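Local coordinates for BH2602 protein (Bacillus halodurans, PDB 3NWZ) that binds coenzyme A and probably hydrolyses acyl-CoA thioesters, at residues A93-Q106 with A130-G144. Residues are numbered along the deposited sequence; the frame is centred on the assembly and turned at random.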
loop_
_atom_site.group_PDB
_atom_site.type_symbol
_atom_site.label_atom_id
_atom_site.label_comp_id
_atom_site.label_asym_id
_atom_site.label_seq_id
_atom_site.Cartn_x
_atom_site.Cartn_y
_atom_site.Cartn_z
ATOM N N ALA A 93 -12.615 10.734 -2.276
ATOM C CA ALA A 93 -12.002 12.026 -1.990
ATOM C C ALA A 93 -10.802 12.236 -2.932
ATOM O O ALA A 93 -10.743 13.226 -3.678
ATOM C CB ALA A 93 -11.555 12.074 -0.522
HETATM N N MSE A 94 -9.867 11.285 -2.921
HETATM C CA MSE A 94 -8.681 11.387 -3.750
HETATM C C MSE A 94 -8.994 11.515 -5.229
HETATM O O MSE A 94 -8.222 12.130 -6.001
HETATM C CB MSE A 94 -7.804 10.185 -3.526
HETATM C CG MSE A 94 -7.552 9.914 -2.080
HETATM SE SE MSE A 94 -6.495 8.338 -1.849
HETATM C CE MSE A 94 -4.895 9.149 -1.142
ATOM N N GLY A 95 -10.121 10.936 -5.630
ATOM C CA GLY A 95 -10.511 11.011 -7.019
ATOM C C GLY A 95 -10.947 12.417 -7.377
ATOM O O GLY A 95 -10.347 13.071 -8.230
ATOM N N GLN A 96 -11.996 12.887 -6.717
ATOM C CA GLN A 96 -12.493 14.214 -6.998
ATOM C C GLN A 96 -11.360 15.231 -6.926
ATOM O O GLN A 96 -11.323 16.165 -7.729
ATOM C CB GLN A 96 -13.641 14.547 -6.052
ATOM C CG GLN A 96 -14.850 13.622 -6.270
ATOM C CD GLN A 96 -16.156 14.212 -5.765
ATOM O OE1 GLN A 96 -16.230 14.730 -4.658
ATOM N NE2 GLN A 96 -17.191 14.123 -6.576
HETATM N N MSE A 97 -10.432 15.031 -5.983
HETATM C CA MSE A 97 -9.244 15.882 -5.845
HETATM C C MSE A 97 -8.514 15.875 -7.197
HETATM O O MSE A 97 -8.414 16.898 -7.875
HETATM C CB MSE A 97 -8.312 15.315 -4.762
HETATM C CG MSE A 97 -6.972 16.070 -4.552
HETATM SE SE MSE A 97 -7.108 17.793 -3.632
HETATM C CE MSE A 97 -7.580 18.923 -5.153
ATOM N N VAL A 98 -8.020 14.703 -7.597
ATOM C CA VAL A 98 -7.325 14.567 -8.881
ATOM C C VAL A 98 -8.085 15.225 -10.037
ATOM O O VAL A 98 -7.541 16.039 -10.792
ATOM C CB VAL A 98 -7.118 13.082 -9.271
ATOM C CG1 VAL A 98 -6.293 12.990 -10.555
ATOM C CG2 VAL A 98 -6.426 12.339 -8.163
ATOM N N ASN A 99 -9.355 14.874 -10.173
ATOM C CA ASN A 99 -10.146 15.393 -11.272
ATOM C C ASN A 99 -10.397 16.897 -11.292
ATOM O O ASN A 99 -10.660 17.472 -12.346
ATOM C CB ASN A 99 -11.442 14.595 -11.359
ATOM C CG ASN A 99 -11.203 13.196 -11.892
ATOM O OD1 ASN A 99 -10.775 13.029 -13.028
ATOM N ND2 ASN A 99 -11.457 12.183 -11.068
ATOM N N ARG A 100 -10.295 17.546 -10.143
ATOM C CA ARG A 100 -10.493 18.980 -10.114
ATOM C C ARG A 100 -9.240 19.727 -10.585
ATOM O O ARG A 100 -9.317 20.883 -11.015
ATOM C CB ARG A 100 -10.899 19.419 -8.715
ATOM C CG ARG A 100 -12.413 19.574 -8.570
ATOM C CD ARG A 100 -12.778 20.923 -7.963
ATOM N NE ARG A 100 -12.170 22.065 -8.659
ATOM C CZ ARG A 100 -10.903 22.466 -8.515
ATOM N NH1 ARG A 100 -10.084 21.821 -7.692
ATOM N NH2 ARG A 100 -10.455 23.522 -9.190
ATOM N N GLN A 101 -8.097 19.042 -10.532
ATOM C CA GLN A 101 -6.816 19.606 -10.942
ATOM C C GLN A 101 -6.439 19.177 -12.354
ATOM O O GLN A 101 -5.272 19.291 -12.752
ATOM C CB GLN A 101 -5.719 19.156 -9.978
ATOM C CG GLN A 101 -5.828 19.785 -8.605
ATOM C CD GLN A 101 -5.522 21.257 -8.647
ATOM O OE1 GLN A 101 -4.380 21.645 -8.873
ATOM N NE2 GLN A 101 -6.542 22.091 -8.449
ATOM N N LEU A 102 -7.420 18.687 -13.109
ATOM C CA LEU A 102 -7.168 18.224 -14.467
ATOM C C LEU A 102 -7.965 18.969 -15.520
ATOM O O LEU A 102 -9.129 19.329 -15.300
ATOM C CB LEU A 102 -7.489 16.728 -14.609
ATOM C CG LEU A 102 -6.681 15.637 -13.904
ATOM C CD1 LEU A 102 -7.120 14.266 -14.451
ATOM C CD2 LEU A 102 -5.212 15.827 -14.147
ATOM N N PRO A 103 -7.346 19.205 -16.689
ATOM C CA PRO A 103 -7.969 19.900 -17.816
ATOM C C PRO A 103 -9.345 19.308 -18.126
ATOM O O PRO A 103 -9.653 18.190 -17.700
ATOM C CB PRO A 103 -6.976 19.658 -18.941
ATOM C CG PRO A 103 -5.670 19.767 -18.213
ATOM C CD PRO A 103 -5.919 18.948 -16.963
ATOM N N ASP A 104 -10.173 20.054 -18.854
ATOM C CA ASP A 104 -11.498 19.562 -19.215
ATOM C C ASP A 104 -11.374 18.321 -20.093
ATOM O O ASP A 104 -12.159 17.380 -19.965
ATOM C CB ASP A 104 -12.292 20.639 -19.959
ATOM C CG ASP A 104 -13.160 21.461 -19.035
ATOM O OD1 ASP A 104 -13.952 22.281 -19.541
ATOM O OD2 ASP A 104 -13.054 21.286 -17.803
ATOM N N GLY A 105 -10.379 18.333 -20.978
ATOM C CA GLY A 105 -10.152 17.209 -21.870
ATOM C C GLY A 105 -9.237 16.143 -21.291
ATOM O O GLY A 105 -8.433 15.550 -22.009
ATOM N N GLN A 106 -9.361 15.906 -19.988
ATOM C CA GLN A 106 -8.560 14.906 -19.292
ATOM C C GLN A 106 -9.346 14.319 -18.129
ATOM O O GLN A 106 -10.285 14.933 -17.628
ATOM C CB GLN A 106 -7.255 15.520 -18.774
ATOM C CG GLN A 106 -6.184 15.705 -19.844
ATOM C CD GLN A 106 -4.853 16.220 -19.287
ATOM O OE1 GLN A 106 -4.278 15.640 -18.361
ATOM N NE2 GLN A 106 -4.356 17.308 -19.864
ATOM N N ALA A 130 -8.280 14.688 1.258
ATOM C CA ALA A 130 -7.205 14.349 0.336
ATOM C C ALA A 130 -6.406 15.558 -0.159
ATOM O O ALA A 130 -6.949 16.658 -0.283
ATOM C CB ALA A 130 -7.810 13.573 -0.888
ATOM N N SER A 131 -5.123 15.329 -0.457
ATOM C CA SER A 131 -4.223 16.363 -0.993
ATOM C C SER A 131 -3.217 15.793 -2.018
ATOM O O SER A 131 -2.675 14.707 -1.851
ATOM C CB SER A 131 -3.456 17.092 0.136
ATOM O OG SER A 131 -2.444 16.299 0.723
ATOM N N ILE A 132 -2.983 16.532 -3.091
ATOM C CA ILE A 132 -2.046 16.095 -4.107
ATOM C C ILE A 132 -0.620 16.082 -3.542
ATOM O O ILE A 132 -0.198 17.014 -2.825
ATOM C CB ILE A 132 -2.101 17.010 -5.327
ATOM C CG1 ILE A 132 -3.512 16.996 -5.916
ATOM C CG2 ILE A 132 -1.069 16.566 -6.354
ATOM C CD1 ILE A 132 -3.640 17.784 -7.175
ATOM N N VAL A 133 0.116 15.015 -3.858
ATOM C CA VAL A 133 1.469 14.852 -3.364
ATOM C C VAL A 133 2.406 15.060 -4.523
ATOM O O VAL A 133 3.568 15.413 -4.352
ATOM C CB VAL A 133 1.656 13.433 -2.797
ATOM C CG1 VAL A 133 3.093 13.247 -2.301
ATOM C CG2 VAL A 133 0.629 13.193 -1.674
ATOM N N HIS A 134 1.868 14.844 -5.712
ATOM C CA HIS A 134 2.625 14.977 -6.943
ATOM C C HIS A 134 1.653 15.041 -8.114
ATOM O O HIS A 134 0.611 14.365 -8.108
ATOM C CB HIS A 134 3.562 13.781 -7.130
ATOM C CG HIS A 134 4.364 13.844 -8.390
ATOM N ND1 HIS A 134 5.188 14.908 -8.693
ATOM C CD2 HIS A 134 4.472 12.978 -9.425
ATOM C CE1 HIS A 134 5.770 14.692 -9.859
ATOM N NE2 HIS A 134 5.352 13.529 -10.326
ATOM N N GLN A 135 2.005 15.848 -9.115
ATOM C CA GLN A 135 1.172 16.002 -10.301
ATOM C C GLN A 135 1.960 15.856 -11.601
ATOM O O GLN A 135 2.412 16.855 -12.169
ATOM C CB GLN A 135 0.477 17.368 -10.282
ATOM C CG GLN A 135 -0.657 17.499 -11.285
ATOM C CD GLN A 135 -1.514 18.730 -11.038
ATOM O OE1 GLN A 135 -1.814 19.076 -9.892
ATOM N NE2 GLN A 135 -1.930 19.389 -12.115
ATOM N N GLY A 136 2.140 14.613 -12.051
ATOM C CA GLY A 136 2.833 14.385 -13.310
ATOM C C GLY A 136 1.798 14.420 -14.427
ATOM O O GLY A 136 0.605 14.658 -14.182
ATOM N N LYS A 137 2.230 14.217 -15.667
ATOM C CA LYS A 137 1.272 14.197 -16.763
ATOM C C LYS A 137 0.994 12.737 -17.068
ATOM O O LYS A 137 0.151 12.396 -17.894
ATOM C CB LYS A 137 1.830 14.903 -17.996
ATOM C CG LYS A 137 1.679 16.414 -17.963
ATOM C CD LYS A 137 1.622 16.978 -19.376
ATOM C CE LYS A 137 0.245 16.789 -20.014
ATOM N NZ LYS A 137 -0.746 17.804 -19.539
ATOM N N GLN A 138 1.716 11.887 -16.351
ATOM C CA GLN A 138 1.640 10.438 -16.466
ATOM C C GLN A 138 0.661 9.854 -15.419
ATOM O O GLN A 138 -0.332 9.185 -15.738
ATOM C CB GLN A 138 3.050 9.886 -16.229
ATOM C CG GLN A 138 3.606 10.305 -14.853
ATOM C CD GLN A 138 4.974 10.962 -14.892
ATOM O OE1 GLN A 138 5.180 12.012 -15.516
ATOM N NE2 GLN A 138 5.920 10.346 -14.207
ATOM N N ARG A 139 0.959 10.129 -14.158
ATOM C CA ARG A 139 0.163 9.636 -13.053
ATOM C C ARG A 139 0.132 10.721 -11.997
ATOM O O ARG A 139 1.036 11.570 -11.942
ATOM C CB ARG A 139 0.810 8.380 -12.469
ATOM C CG ARG A 139 1.902 8.653 -11.438
ATOM C CD ARG A 139 2.389 7.342 -10.842
ATOM N NE ARG A 139 3.033 7.479 -9.536
ATOM C CZ ARG A 139 4.330 7.697 -9.356
ATOM N NH1 ARG A 139 5.142 7.814 -10.395
ATOM N NH2 ARG A 139 4.816 7.775 -8.128
ATOM N N ILE A 140 -0.903 10.689 -11.160
ATOM C CA ILE A 140 -1.038 11.673 -10.095
ATOM C C ILE A 140 -1.081 10.972 -8.765
ATOM O O ILE A 140 -1.967 10.173 -8.509
ATOM C CB ILE A 140 -2.315 12.538 -10.247
ATOM C CG1 ILE A 140 -2.153 13.531 -11.399
ATOM C CG2 ILE A 140 -2.573 13.312 -8.965
ATOM C CD1 ILE A 140 -3.388 14.344 -11.665
ATOM N N VAL A 141 -0.096 11.282 -7.927
ATOM C CA VAL A 141 0.018 10.712 -6.603
ATOM C C VAL A 141 -0.675 11.668 -5.642
ATOM O O VAL A 141 -0.394 12.870 -5.637
ATOM C CB VAL A 141 1.490 10.555 -6.239
ATOM C CG1 VAL A 141 1.640 10.035 -4.809
ATOM C CG2 VAL A 141 2.153 9.610 -7.248
ATOM N N VAL A 142 -1.593 11.121 -4.848
ATOM C CA VAL A 142 -2.366 11.890 -3.892
ATOM C C VAL A 142 -2.319 11.167 -2.552
ATOM O O VAL A 142 -1.926 10.010 -2.488
ATOM C CB VAL A 142 -3.841 12.039 -4.364
ATOM C CG1 VAL A 142 -4.414 10.673 -4.724
ATOM C CG2 VAL A 142 -4.694 12.682 -3.265
ATOM N N GLU A 143 -2.712 11.859 -1.484
ATOM C CA GLU A 143 -2.691 11.288 -0.147
ATOM C C GLU A 143 -3.918 11.757 0.608
ATOM O O GLU A 143 -4.437 12.831 0.329
ATOM C CB GLU A 143 -1.438 11.750 0.597
ATOM C CG GLU A 143 -1.548 13.182 1.161
ATOM C CD GLU A 143 -0.267 13.656 1.811
ATOM O OE1 GLU A 143 0.180 13.024 2.798
ATOM O OE2 GLU A 143 0.295 14.662 1.329
ATOM N N GLY A 144 -4.374 10.969 1.574
ATOM C CA GLY A 144 -5.549 11.373 2.332
ATOM C C GLY A 144 -5.729 10.750 3.710
ATOM O O GLY A 144 -5.030 9.822 4.086
#
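The end of the long hotdog helix, 83-100, packs here against the concave face of the antiparallel sheet, where M94, M97 and V98 meet A130, I132, I140 and V142 of two neighbouring strands. A130 lies closest to the backbone of the helix, its CB 3.7 Å from M94 N, and the helix axis passes 7.6 Å from that of strand 130-132 at -37°. M94 lays its CB against V142 CG1 (3.6 Å), then bends at chi3 (113°) to bring its selenomethionine methyl over the backbone of E143 and G144. On the side of strand 130-132, M97 has CG anti to its backbone N (chi1 177°) and 3.8 Å from I132 CG1, with SE near A130 O. The helix is the sausage and the sheet the bun of this fold; F64 on the next strand and F161 beyond V142 extend the apolar bed under it. V98 and I140 meet tip to tip, CG1 to CD1 at 3.4 Å, and past the helix end L102 slides its CD2 alongside the same I140 methyl. The side chains of I132 and Q101 cross obliquely, CD1 to CG at 3.3 Å, and the Q101 amide plane stands nearly perpendicular to that of Q135. K137 and Q138 lie in the loop joining the strands, and H134 and R139 at its flanks; all four bind CoA in this protein. R139 also reaches E112 of another subunit in a salt bridge.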